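Local coordinates for protein neuraminidase (PDB 4GDI) that forms a tetrameric neuraminidase-like beta-propeller of a bat influenza A virus, predicted to remove terminal sialic acids although its putative active site has diverged, at residues R146-S150 / E198-C202; N218-R222 / C239-D245; D245-G249 / E261-I267; K316-G322 / F339-D345. One frame throughout, in Å; residues are numbered along the deposited sequence.

Contact 1 of 4, residues R146-S150 / E198-C202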
loop_
_atom_site.group_PDB
_atom_site.type_symbol
_atom_site.label_atom_id
_atom_site.label_comp_id
_atom_site.label_asym_id
_atom_site.label_seq_id
_atom_site.Cartn_x
_atom_site.Cartn_y
_atom_site.Cartn_z
ATOM N N ARG A 146 27.433 -21.006 -0.415
ATOM C CA ARG A 146 27.440 -19.568 -0.199
ATOM C C ARG A 146 27.043 -18.824 -1.467
ATOM O O ARG A 146 27.667 -18.982 -2.513
ATOM C CB ARG A 146 28.830 -19.111 0.263
ATOM C CG ARG A 146 29.304 -19.845 1.518
ATOM C CD ARG A 146 30.634 -19.339 2.014
ATOM N NE ARG A 146 31.786 -19.600 1.153
ATOM C CZ ARG A 146 32.396 -20.778 1.015
ATOM N NH1 ARG A 146 31.908 -21.873 1.588
ATOM N NH2 ARG A 146 33.485 -20.868 0.264
ATOM N N LEU A 147 25.973 -18.045 -1.360
ATOM C CA LEU A 147 25.563 -17.117 -2.409
ATOM C C LEU A 147 26.177 -15.730 -2.178
ATOM O O LEU A 147 26.452 -15.355 -1.041
ATOM C CB LEU A 147 24.042 -17.062 -2.463
ATOM C CG LEU A 147 23.462 -18.367 -3.023
ATOM C CD1 LEU A 147 21.977 -18.604 -2.665
ATOM C CD2 LEU A 147 23.635 -18.365 -4.532
ATOM N N PRO A 148 26.388 -14.958 -3.257
ATOM C CA PRO A 148 27.242 -13.769 -3.100
ATOM C C PRO A 148 26.606 -12.508 -2.500
ATOM O O PRO A 148 27.322 -11.525 -2.292
ATOM C CB PRO A 148 27.690 -13.483 -4.528
ATOM C CG PRO A 148 26.586 -14.016 -5.385
ATOM C CD PRO A 148 26.038 -15.212 -4.667
ATOM N N ASN A 149 25.309 -12.525 -2.217
ATOM C CA ASN A 149 24.632 -11.355 -1.670
ATOM C C ASN A 149 24.798 -10.146 -2.580
ATOM O O ASN A 149 25.121 -9.045 -2.153
ATOM C CB ASN A 149 25.112 -11.074 -0.242
ATOM C CG ASN A 149 25.017 -12.298 0.634
ATOM O OD1 ASN A 149 23.951 -12.919 0.744
ATOM N ND2 ASN A 149 26.136 -12.695 1.211
ATOM N N SER A 150 24.571 -10.392 -3.859
ATOM C CA SER A 150 24.539 -9.347 -4.863
ATOM C C SER A 150 23.700 -9.911 -5.998
ATOM O O SER A 150 23.499 -11.122 -6.065
ATOM C CB SER A 150 25.948 -9.051 -5.358
ATOM O OG SER A 150 26.014 -7.831 -6.072
ATOM N N GLU A 198 35.177 -14.958 -2.887
ATOM C CA GLU A 198 33.871 -14.825 -2.244
ATOM C C GLU A 198 33.177 -13.525 -2.664
ATOM O O GLU A 198 33.810 -12.607 -3.188
ATOM C CB GLU A 198 34.021 -14.802 -0.714
ATOM C CG GLU A 198 34.802 -15.980 -0.118
ATOM C CD GLU A 198 34.066 -17.300 -0.196
ATOM O OE1 GLU A 198 32.813 -17.315 -0.174
ATOM O OE2 GLU A 198 34.751 -18.339 -0.270
ATOM N N TYR A 199 31.875 -13.457 -2.396
ATOM C CA TYR A 199 31.115 -12.218 -2.508
ATOM C C TYR A 199 31.141 -11.605 -3.913
ATOM O O TYR A 199 31.212 -10.377 -4.053
ATOM C CB TYR A 199 31.653 -11.172 -1.537
ATOM C CG TYR A 199 31.880 -11.629 -0.118
ATOM C CD1 TYR A 199 31.155 -12.674 0.435
ATOM C CD2 TYR A 199 32.823 -10.985 0.684
ATOM C CE1 TYR A 199 31.360 -13.062 1.760
ATOM C CE2 TYR A 199 33.044 -11.372 1.999
ATOM C CZ TYR A 199 32.306 -12.405 2.530
ATOM O OH TYR A 199 32.527 -12.781 3.830
ATOM N N SER A 200 31.085 -12.442 -4.945
ATOM C CA SER A 200 31.047 -11.943 -6.312
ATOM C C SER A 200 29.992 -10.866 -6.445
ATOM O O SER A 200 28.843 -11.079 -6.070
ATOM C CB SER A 200 30.694 -13.065 -7.299
ATOM O OG SER A 200 31.707 -14.038 -7.345
ATOM N N THR A 201 30.368 -9.730 -7.025
ATOM C CA THR A 201 29.412 -8.728 -7.438
ATOM C C THR A 201 29.679 -8.437 -8.914
ATOM O O THR A 201 30.826 -8.230 -9.331
ATOM C CB THR A 201 29.474 -7.459 -6.548
ATOM O OG1 THR A 201 28.563 -6.462 -7.023
ATOM C CG2 THR A 201 30.895 -6.851 -6.520
ATOM N N CYS A 202 28.617 -8.443 -9.714
ATOM C CA CYS A 202 28.758 -8.573 -11.165
ATOM C C CYS A 202 27.870 -7.595 -11.930
ATOM O O CYS A 202 26.891 -7.066 -11.389
ATOM C CB CYS A 202 28.339 -9.985 -11.607
ATOM S SG CYS A 202 29.091 -11.406 -10.758
HETATM O O HOH W 1 25.891 -8.277 -8.718
#
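Arg146 and Glu198 join side-on at one end of this contact. The arginine's bond from CA to CB points toward 198-202, and the chain then runs straight past CG. CD lies 3.7 Å from Glu198 OE1, and the bend at chi3 (-67°) swings NE onto that same oxygen, to which it donates over 2.8 Å, almost straight at 174°. NH2 binds Glu198 OE2 at 2.9 Å, meeting its syn lone pair. The remaining nitrogen, NH1, turns away to the carbonyl of Gly166, while NH2 has a second partner in Asp165 O. With both oxygens held, the carboxylate has little freedom to rotate, although its plane is turned from that of the guanidinium.

In the middle, Pro148 presses CB to within 3.1 Å of Ser200 O. At the far end Thr201 OG1 donates to Ser150 OG at 3.0 Å and accepts from Phe323 N. Water 1 bridges Ser150 OG and Cys202 N.

The loop 146-150 leads into strand 153-155, and 198-202 turns a corner at Tyr199 and runs on into strand 200-205, so the contact ties together the entries of two consecutive four-stranded blades near the middle of the neuraminidase beta-propeller.

Contact 2 of 4, residues N218-R222 / C239-D245. With CA (calcium ion), chain R.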
loop_
_atom_site.group_PDB
_atom_site.type_symbol
_atom_site.label_atom_id
_atom_site.label_comp_id
_atom_site.label_asym_id
_atom_site.label_seq_id
_atom_site.Cartn_x
_atom_site.Cartn_y
_atom_site.Cartn_z
ATOM N N ASN A 218 44.352 -14.682 1.135
ATOM C CA ASN A 218 45.717 -14.219 0.932
ATOM C C ASN A 218 45.862 -13.081 -0.077
ATOM O O ASN A 218 46.853 -13.040 -0.804
ATOM C CB ASN A 218 46.558 -15.393 0.438
ATOM C CG ASN A 218 45.978 -16.030 -0.807
ATOM O OD1 ASN A 218 44.990 -15.534 -1.369
ATOM N ND2 ASN A 218 46.581 -17.128 -1.253
ATOM N N ASP A 219 44.898 -12.164 -0.142
ATOM C CA ASP A 219 45.022 -11.046 -1.080
ATOM C C ASP A 219 44.232 -9.846 -0.644
ATOM O O ASP A 219 43.081 -9.956 -0.220
ATOM C CB ASP A 219 44.591 -11.456 -2.501
ATOM C CG ASP A 219 45.139 -10.528 -3.589
ATOM O OD1 ASP A 219 45.798 -9.508 -3.281
ATOM O OD2 ASP A 219 44.892 -10.818 -4.784
ATOM N N ALA A 220 44.860 -8.683 -0.795
ATOM C CA ALA A 220 44.219 -7.415 -0.513
ATOM C C ALA A 220 43.875 -6.697 -1.821
ATOM O O ALA A 220 43.229 -5.656 -1.811
ATOM C CB ALA A 220 45.135 -6.544 0.372
ATOM N N LYS A 221 44.320 -7.248 -2.945
ATOM C CA LYS A 221 43.755 -6.837 -4.223
ATOM C C LYS A 221 42.479 -7.649 -4.366
ATOM O O LYS A 221 42.308 -8.665 -3.684
ATOM C CB LYS A 221 44.709 -7.126 -5.386
ATOM C CG LYS A 221 45.708 -6.005 -5.667
ATOM C CD LYS A 221 46.763 -6.455 -6.671
ATOM C CE LYS A 221 47.760 -5.333 -6.965
ATOM N NZ LYS A 221 48.707 -5.711 -8.047
ATOM N N ARG A 222 41.579 -7.204 -5.232
ATOM C CA ARG A 222 40.365 -7.980 -5.504
ATOM C C ARG A 222 40.554 -8.708 -6.813
ATOM O O ARG A 222 40.843 -8.081 -7.823
ATOM C CB ARG A 222 39.151 -7.064 -5.590
ATOM C CG ARG A 222 38.901 -6.282 -4.323
ATOM C CD ARG A 222 37.658 -5.431 -4.457
ATOM N NE ARG A 222 37.327 -4.711 -3.235
ATOM C CZ ARG A 222 36.740 -5.268 -2.178
ATOM N NH1 ARG A 222 36.450 -6.558 -2.186
ATOM N NH2 ARG A 222 36.454 -4.532 -1.106
ATOM N N CYS A 239 46.601 -4.897 -11.875
ATOM C CA CYS A 239 48.032 -4.746 -12.094
ATOM C C CYS A 239 48.510 -3.378 -11.630
ATOM O O CYS A 239 49.623 -2.970 -11.942
ATOM C CB CYS A 239 48.373 -4.980 -13.576
ATOM S SG CYS A 239 47.994 -6.653 -14.151
ATOM N N ASN A 240 47.673 -2.666 -10.879
ATOM C CA ASN A 240 48.093 -1.397 -10.308
ATOM C C ASN A 240 48.801 -1.673 -8.986
ATOM O O ASN A 240 49.145 -2.823 -8.698
ATOM C CB ASN A 240 46.907 -0.444 -10.156
ATOM C CG ASN A 240 45.838 -0.974 -9.196
ATOM O OD1 ASN A 240 45.760 -2.176 -8.931
ATOM N ND2 ASN A 240 45.002 -0.074 -8.690
ATOM N N GLY A 241 49.034 -0.633 -8.191
ATOM C CA GLY A 241 49.736 -0.792 -6.925
ATOM C C GLY A 241 48.901 -0.310 -5.753
ATOM O O GLY A 241 49.427 -0.062 -4.675
ATOM N N ALA A 242 47.591 -0.197 -5.963
ATOM C CA ALA A 242 46.691 0.267 -4.913
ATOM C C ALA A 242 45.635 -0.794 -4.622
ATOM O O ALA A 242 44.607 -0.842 -5.299
ATOM C CB ALA A 242 46.036 1.549 -5.344
ATOM N N PRO A 243 45.887 -1.661 -3.629
ATOM C CA PRO A 243 44.909 -2.687 -3.233
ATOM C C PRO A 243 43.588 -2.043 -2.812
ATOM O O PRO A 243 43.638 -0.920 -2.333
ATOM C CB PRO A 243 45.588 -3.376 -2.043
ATOM C CG PRO A 243 47.038 -3.078 -2.208
ATOM C CD PRO A 243 47.098 -1.715 -2.798
ATOM N N THR A 244 42.439 -2.707 -2.991
ATOM C CA THR A 244 41.167 -2.069 -2.655
ATOM C C THR A 244 40.302 -2.840 -1.662
ATOM O O THR A 244 39.231 -2.370 -1.279
ATOM C CB THR A 244 40.303 -1.756 -3.912
ATOM O OG1 THR A 244 39.924 -2.973 -4.574
ATOM C CG2 THR A 244 41.052 -0.860 -4.869
ATOM N N ASP A 245 40.758 -4.009 -1.235
ATOM C CA ASP A 245 40.070 -4.739 -0.185
ATOM C C ASP A 245 40.232 -3.958 1.133
ATOM O O ASP A 245 41.034 -3.030 1.234
ATOM C CB ASP A 245 40.676 -6.132 -0.050
ATOM C CG ASP A 245 39.719 -7.149 0.543
ATOM O OD1 ASP A 245 38.572 -6.789 0.908
ATOM O OD2 ASP A 245 40.129 -8.323 0.639
HETATM CA CA CA R . 41.531 -9.876 1.517
HETATM O O HOH W 2 40.243 -9.221 -2.118
HETATM O O HOH W 3 36.362 -1.888 -1.910
HETATM O O HOH W 4 42.130 -4.424 -5.617
HETATM O O HOH W 5 42.581 -8.053 2.717
#
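Ala220 and Asp245 meet backbone to backbone where this contact is tightest. Asp245 N donates to Ala220 O at 3.0 Å, and the same carbonyl oxygen has Pro243 CB only 3.3 Å away. The methyl of Ala220 rests on that proline carbon as well, 4.0 Å from it. Farther along, Lys221 runs fully extended beyond CG and delivers NZ to Asn240 O at 3.0 Å; Lys257 O and Pro238 O also take bonds from the ammonium, so three carbonyls surround this buried charge.

At the other end from Lys221 NZ, beside Asp219 and Asp245, sits the calcium site of the neuraminidase propeller. Asp219 contributes its carbonyl O and Asp245 its OD2, each 2.3 Å from the metal, and the remaining protein ligands are Asn215, Gly263 and Gly265. Asp219 OD1 meanwhile accepts from Lys221 N, closing an Asx turn that shapes the loop beside the metal.

The Arg222 side is looser and leans on water. Its chain crosses Thr244 at about a right angle and lays one guanidinium face under Asp245 OD1, a long ion pair (3.7 Å to NH2) with no N-H aimed at the oxygen. NH2 bonds instead to Ile267 O, and OD1 accepts from Ile267 N. Water 3 links NH2 to Thr244 O, while water 4 takes the N-H of Arg222 and donates to Thr244 OG1 at 2.8 Å.

Contact 3 of 4, residues D245-G249 / E261-I267. With CA (calcium ion), chain R.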
loop_
_atom_site.group_PDB
_atom_site.type_symbol
_atom_site.label_atom_id
_atom_site.label_comp_id
_atom_site.label_asym_id
_atom_site.label_seq_id
_atom_site.Cartn_x
_atom_site.Cartn_y
_atom_site.Cartn_z
ATOM N N ASP A 245 40.758 -4.009 -1.235
ATOM C CA ASP A 245 40.070 -4.739 -0.185
ATOM C C ASP A 245 40.232 -3.958 1.133
ATOM O O ASP A 245 41.034 -3.030 1.234
ATOM C CB ASP A 245 40.676 -6.132 -0.050
ATOM C CG ASP A 245 39.719 -7.149 0.543
ATOM O OD1 ASP A 245 38.572 -6.789 0.908
ATOM O OD2 ASP A 245 40.129 -8.323 0.639
ATOM N N PHE A 246 39.428 -4.309 2.124
ATOM C CA PHE A 246 39.687 -3.899 3.491
ATOM C C PHE A 246 39.555 -5.119 4.385
ATOM O O PHE A 246 38.516 -5.777 4.376
ATOM C CB PHE A 246 38.751 -2.800 3.967
ATOM C CG PHE A 246 39.183 -2.202 5.278
ATOM C CD1 PHE A 246 38.895 -2.846 6.476
ATOM C CD2 PHE A 246 39.929 -1.035 5.309
ATOM C CE1 PHE A 246 39.328 -2.328 7.686
ATOM C CE2 PHE A 246 40.365 -0.505 6.521
ATOM C CZ PHE A 246 40.057 -1.155 7.707
ATOM N N PRO A 247 40.603 -5.417 5.178
ATOM C CA PRO A 247 41.807 -4.589 5.357
ATOM C C PRO A 247 42.772 -4.676 4.192
ATOM O O PRO A 247 42.567 -5.467 3.262
ATOM C CB PRO A 247 42.459 -5.194 6.608
ATOM C CG PRO A 247 42.069 -6.619 6.576
ATOM C CD PRO A 247 40.686 -6.672 5.946
ATOM N N ARG A 248 43.824 -3.861 4.243
ATOM C CA ARG A 248 44.866 -3.890 3.221
ATOM C C ARG A 248 46.118 -3.217 3.749
ATOM O O ARG A 248 46.065 -2.521 4.753
ATOM C CB ARG A 248 44.411 -3.163 1.951
ATOM C CG ARG A 248 44.011 -1.711 2.155
ATOM C CD ARG A 248 43.841 -1.017 0.805
ATOM N NE ARG A 248 43.467 0.393 0.912
ATOM C CZ ARG A 248 42.258 0.848 1.236
ATOM N NH1 ARG A 248 41.251 0.013 1.512
ATOM N NH2 ARG A 248 42.059 2.160 1.289
ATOM N N GLY A 249 47.234 -3.429 3.063
ATOM C CA GLY A 249 48.465 -2.715 3.342
ATOM C C GLY A 249 48.516 -1.418 2.558
ATOM O O GLY A 249 47.497 -0.946 2.043
ATOM N N GLU A 261 50.144 -8.406 1.725
ATOM C CA GLU A 261 50.158 -7.714 3.020
ATOM C C GLU A 261 48.725 -7.512 3.518
ATOM O O GLU A 261 47.941 -6.785 2.902
ATOM C CB GLU A 261 50.880 -6.358 2.945
ATOM C CG GLU A 261 51.087 -5.715 4.328
ATOM C CD GLU A 261 51.546 -4.255 4.275
ATOM O OE1 GLU A 261 51.802 -3.729 3.168
ATOM O OE2 GLU A 261 51.641 -3.629 5.356
ATOM N N LYS A 262 48.400 -8.162 4.634
ATOM C CA LYS A 262 47.073 -8.086 5.245
ATOM C C LYS A 262 45.993 -8.571 4.281
ATOM O O LYS A 262 44.904 -8.006 4.206
ATOM C CB LYS A 262 46.782 -6.671 5.728
ATOM C CG LYS A 262 47.620 -6.291 6.955
ATOM C CD LYS A 262 47.797 -4.792 7.087
ATOM C CE LYS A 262 46.733 -4.170 7.979
ATOM N NZ LYS A 262 46.816 -2.679 7.967
ATOM N N GLY A 263 46.308 -9.639 3.565
ATOM C CA GLY A 263 45.404 -10.188 2.572
ATOM C C GLY A 263 44.301 -11.011 3.205
ATOM O O GLY A 263 43.273 -11.267 2.576
ATOM N N GLU A 264 44.513 -11.432 4.449
ATOM C CA GLU A 264 43.526 -12.243 5.139
ATOM C C GLU A 264 42.347 -11.361 5.494
ATOM O O GLU A 264 42.523 -10.181 5.809
ATOM C CB GLU A 264 44.111 -12.869 6.404
ATOM C CG GLU A 264 43.239 -13.961 6.989
ATOM C CD GLU A 264 43.815 -14.554 8.268
ATOM O OE1 GLU A 264 44.978 -14.240 8.609
ATOM O OE2 GLU A 264 43.097 -15.332 8.936
ATOM N N GLY A 265 41.145 -11.931 5.447
ATOM C CA GLY A 265 39.939 -11.154 5.676
ATOM C C GLY A 265 39.596 -10.285 4.472
ATOM O O GLY A 265 40.254 -10.348 3.432
ATOM N N GLY A 266 38.554 -9.475 4.614
ATOM C CA GLY A 266 38.124 -8.610 3.544
ATOM C C GLY A 266 36.644 -8.298 3.609
ATOM O O GLY A 266 35.935 -8.700 4.539
ATOM N N ILE A 267 36.178 -7.566 2.606
ATOM C CA ILE A 267 34.816 -7.074 2.592
ATOM C C ILE A 267 34.349 -6.932 1.142
ATOM O O ILE A 267 35.132 -6.563 0.270
ATOM C CB ILE A 267 34.717 -5.743 3.352
ATOM C CG1 ILE A 267 33.247 -5.400 3.622
ATOM C CG2 ILE A 267 35.439 -4.648 2.585
ATOM C CD1 ILE A 267 33.027 -4.263 4.597
HETATM CA CA CA R . 41.531 -9.876 1.517
HETATM O O HOH W 6 37.210 -6.391 6.670
HETATM O O HOH W 5 42.581 -8.053 2.717
HETATM O O HOH W 7 43.662 -2.440 6.902
HETATM O O HOH W 8 47.995 -5.051 0.931
#
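Asp245 and Ile267 are joined by a hydrogen bond from Ile267 N to the syn lone pair of Asp245 OD1, 3.0 Å long with an N-H...O angle of 156°. That oxygen also takes a weak bond from Phe246 N, so OD1 is held by two N-H groups, one of them weakly, while OD2 binds the metal. CG lies anti to the backbone N of Asp245 (chi1 -155°), which sets the carboxylate between the calcium ion and Ile267 N. Behind it, Arg248 NH1 donates to Asp245 O in the plane of its guanidinium, and NH2 goes to Thr282 O.

Phe246 O has Gly266 CA close by at 3.0 Å, a CA-H...O contact, and accepts from water 6 at 2.7 Å. Water 5 spends both hydrogens here, on Pro247 O at 2.6 Å and Lys262 O at 2.8 Å, and gives its oxygen to the calcium ion, which probably polarises it. Lys262 NZ reaches Arg248 O only weakly, whereas water 8 links Gly249 N to Glu261 O. The CG of Pro247, which follows a cis peptide bond, rests against Glu264 O.

Gly263 O (2.5 Å) and Gly265 O (2.4 Å) curl round the metal, and with Asp245 OD2, water 5 and the carbonyls of Asn215 and Asp219 they complete the six-ligand calcium site that influenza neuraminidases characteristically build from loops.

Contact 4 of 4, residues K316-G322 / F339-D345. With NO3 (nitrate ion), chain B.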
loop_
_atom_site.group_PDB
_atom_site.type_symbol
_atom_site.label_atom_id
_atom_site.label_comp_id
_atom_site.label_asym_id
_atom_site.label_seq_id
_atom_site.Cartn_x
_atom_site.Cartn_y
_atom_site.Cartn_z
ATOM N N LYS A 316 32.529 9.219 7.021
ATOM C CA LYS A 316 31.433 8.281 7.282
ATOM C C LYS A 316 31.964 6.862 7.228
ATOM O O LYS A 316 32.799 6.539 6.386
ATOM C CB LYS A 316 30.295 8.446 6.268
ATOM C CG LYS A 316 28.989 8.926 6.876
ATOM C CD LYS A 316 27.907 9.109 5.811
ATOM C CE LYS A 316 26.659 9.778 6.381
ATOM N NZ LYS A 316 26.341 9.312 7.771
ATOM N N ARG A 317 31.493 6.011 8.132
ATOM C CA ARG A 317 31.911 4.616 8.127
ATOM C C ARG A 317 31.184 3.877 7.008
ATOM O O ARG A 317 29.964 4.028 6.842
ATOM C CB ARG A 317 31.615 3.952 9.462
ATOM C CG ARG A 317 32.158 2.549 9.571
ATOM C CD ARG A 317 31.933 1.988 10.965
ATOM N NE ARG A 317 32.244 0.561 11.049
ATOM C CZ ARG A 317 33.390 0.057 11.493
ATOM N NH1 ARG A 317 34.369 0.852 11.914
ATOM N NH2 ARG A 317 33.559 -1.256 11.521
ATOM N N THR A 318 31.932 3.106 6.225
ATOM C CA THR A 318 31.340 2.429 5.064
ATOM C C THR A 318 31.569 0.933 5.174
ATOM O O THR A 318 32.496 0.503 5.862
ATOM C CB THR A 318 31.913 2.985 3.742
ATOM O OG1 THR A 318 33.339 2.940 3.789
ATOM C CG2 THR A 318 31.478 4.436 3.537
ATOM N N GLY A 319 30.705 0.134 4.542
ATOM C CA GLY A 319 30.889 -1.303 4.540
ATOM C C GLY A 319 30.932 -1.926 3.146
ATOM O O GLY A 319 31.681 -1.489 2.273
ATOM N N ARG A 320 30.120 -2.963 2.958
ATOM C CA ARG A 320 30.031 -3.704 1.692
ATOM C C ARG A 320 29.610 -2.790 0.548
ATOM O O ARG A 320 28.909 -1.792 0.758
ATOM C CB ARG A 320 29.006 -4.851 1.832
ATOM C CG ARG A 320 29.401 -5.946 2.871
ATOM C CD ARG A 320 28.265 -6.912 3.215
ATOM N NE ARG A 320 27.608 -7.457 2.018
ATOM C CZ ARG A 320 26.458 -7.011 1.516
ATOM N NH1 ARG A 320 25.796 -6.026 2.109
ATOM N NH2 ARG A 320 25.955 -7.570 0.418
ATOM N N SER A 321 30.017 -3.135 -0.669
ATOM C CA SER A 321 29.518 -2.423 -1.835
ATOM C C SER A 321 29.484 -3.369 -3.035
ATOM O O SER A 321 30.193 -4.374 -3.066
ATOM C CB SER A 321 30.401 -1.194 -2.129
ATOM O OG SER A 321 31.755 -1.575 -2.364
ATOM N N GLY A 322 28.669 -3.052 -4.036
ATOM C CA GLY A 322 28.615 -3.897 -5.222
ATOM C C GLY A 322 27.730 -3.310 -6.286
ATOM O O GLY A 322 27.064 -2.295 -6.060
ATOM N N PHE A 339 26.173 1.428 -8.275
ATOM C CA PHE A 339 26.607 0.557 -7.203
ATOM C C PHE A 339 25.833 0.869 -5.943
ATOM O O PHE A 339 25.273 1.959 -5.794
ATOM C CB PHE A 339 28.127 0.643 -6.980
ATOM C CG PHE A 339 28.617 1.997 -6.506
ATOM C CD1 PHE A 339 28.678 2.296 -5.158
ATOM C CD2 PHE A 339 29.059 2.945 -7.416
ATOM C CE1 PHE A 339 29.140 3.533 -4.726
ATOM C CE2 PHE A 339 29.525 4.185 -6.993
ATOM C CZ PHE A 339 29.568 4.474 -5.642
ATOM N N TRP A 340 25.756 -0.116 -5.054
ATOM C CA TRP A 340 25.175 0.097 -3.744
ATOM C C TRP A 340 26.325 0.090 -2.732
ATOM O O TRP A 340 27.383 -0.512 -2.977
ATOM C CB TRP A 340 24.107 -0.966 -3.418
ATOM C CG TRP A 340 24.547 -2.415 -3.652
ATOM C CD1 TRP A 340 24.262 -3.194 -4.736
ATOM C CD2 TRP A 340 25.339 -3.232 -2.775
ATOM N NE1 TRP A 340 24.827 -4.435 -4.595
ATOM C CE2 TRP A 340 25.495 -4.484 -3.396
ATOM C CE3 TRP A 340 25.932 -3.022 -1.523
ATOM C CZ2 TRP A 340 26.222 -5.522 -2.812
ATOM C CZ3 TRP A 340 26.647 -4.047 -0.954
ATOM C CH2 TRP A 340 26.787 -5.277 -1.591
ATOM N N LEU A 341 26.109 0.748 -1.599
ATOM C CA LEU A 341 27.142 0.895 -0.585
ATOM C C LEU A 341 26.528 0.996 0.812
ATOM O O LEU A 341 25.632 1.803 1.037
ATOM C CB LEU A 341 27.966 2.146 -0.891
ATOM C CG LEU A 341 28.882 2.684 0.209
ATOM C CD1 LEU A 341 30.046 1.761 0.408
ATOM C CD2 LEU A 341 29.353 4.074 -0.177
ATOM N N GLU A 342 26.982 0.131 1.716
ATOM C CA GLU A 342 26.564 0.165 3.117
ATOM C C GLU A 342 27.174 1.383 3.784
ATOM O O GLU A 342 28.397 1.603 3.716
ATOM C CB GLU A 342 27.044 -1.074 3.877
ATOM C CG GLU A 342 26.226 -2.343 3.635
ATOM C CD GLU A 342 26.789 -3.549 4.365
ATOM O OE1 GLU A 342 27.974 -3.494 4.768
ATOM O OE2 GLU A 342 26.039 -4.547 4.544
ATOM N N ILE A 343 26.307 2.173 4.406
ATOM C CA ILE A 343 26.707 3.279 5.263
ATOM C C ILE A 343 26.405 2.822 6.691
ATOM O O ILE A 343 25.278 2.421 6.993
ATOM C CB ILE A 343 25.888 4.535 4.943
ATOM C CG1 ILE A 343 26.108 4.969 3.486
ATOM C CG2 ILE A 343 26.221 5.681 5.912
ATOM C CD1 ILE A 343 27.529 5.297 3.140
ATOM N N GLU A 344 27.398 2.844 7.571
ATOM C CA GLU A 344 27.188 2.328 8.928
ATOM C C GLU A 344 26.889 3.451 9.905
ATOM O O GLU A 344 27.553 4.476 9.894
ATOM C CB GLU A 344 28.392 1.504 9.392
ATOM C CG GLU A 344 28.218 0.008 9.117
ATOM C CD GLU A 344 29.397 -0.623 8.404
ATOM O OE1 GLU A 344 30.547 -0.212 8.660
ATOM O OE2 GLU A 344 29.170 -1.545 7.589
ATOM N N ASP A 345 25.867 3.253 10.735
ATOM C CA ASP A 345 25.423 4.269 11.686
ATOM C C ASP A 345 25.399 3.682 13.102
ATOM O O ASP A 345 24.996 2.523 13.308
ATOM C CB ASP A 345 24.028 4.772 11.307
ATOM C CG ASP A 345 23.976 5.374 9.903
ATOM O OD1 ASP A 345 24.823 6.244 9.597
ATOM O OD2 ASP A 345 23.087 4.975 9.112
HETATM N N NO3 B . 30.440 -9.597 3.149
HETATM O O1 NO3 B . 29.573 -9.611 2.046
HETATM O O2 NO3 B . 30.195 -10.448 4.241
HETATM O O3 NO3 B . 31.541 -8.733 3.157
HETATM O O HOH W 9 23.378 8.370 7.532
HETATM O O HOH W 10 29.118 6.354 9.686
#
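Arg320 and Glu342 pair across two antiparallel strands. The backbone ladder comes first: Glu344 N bonds to Arg317 O, Gly319 N to Glu342 O, Glu342 N to Arg320 O, and Gly322 and Trp340 exchange bonds both ways. Thr318 faces Ile343 and Ser321 faces Leu341 as non-hydrogen-bonded pairs; the register slips by one between them, a beta bulge.

Among the charged groups, Glu342 binds Arg320 twice, OE1 taking its backbone N at 2.9 Å and OE2 its NH1, also at 2.9 Å, both from above the carboxylate plane. Arg320 NE binds nitrate O1, and NH2 donates to Ala44 O. Arg317 NE meets Glu344 OE1 at 3.0 Å in a salt bridge whose hydrogen bond is weak and strongly bent (127°).

Ring contacts follow from Trp340, whose CG sits between its N and carbonyl carbon (chi1 50°), folding the indole over the other strand. Gly322 N lies 3.4 Å above the ring, and Gly322 CA makes a CH-pi contact. Trp340 CH2 comes under one face of the Arg320 guanidinium, 3.2 Å from NH2.

Strand 317-324 is outermost in this four-stranded blade, and strand 338-346 pairs on its other side with 352-362; Lys316 reaches Glu76 of the second subunit.

In the fold
Along the chain the four contacts come in series, each closing before the next opens, except that contacts 2 and 3 share Asp245. Those two, with centres about 8 Å apart, supply all but one of the ligands of one calcium ion, the other being Asn215 O, using the loops after strands 208-214 and 233-236. Contact 1 sits nearest the centre of the chain, about 6 Å from it, between successive blades of the propeller. Contact 4 belongs to a later blade sheet, with its centre about 15 Å from that of contact 1, yet the two touch through Asn149 and Arg320. Ile267 CD1 of contact 3 packs against Gly319 and Arg320, so the calcium loops are joined directly to that blade.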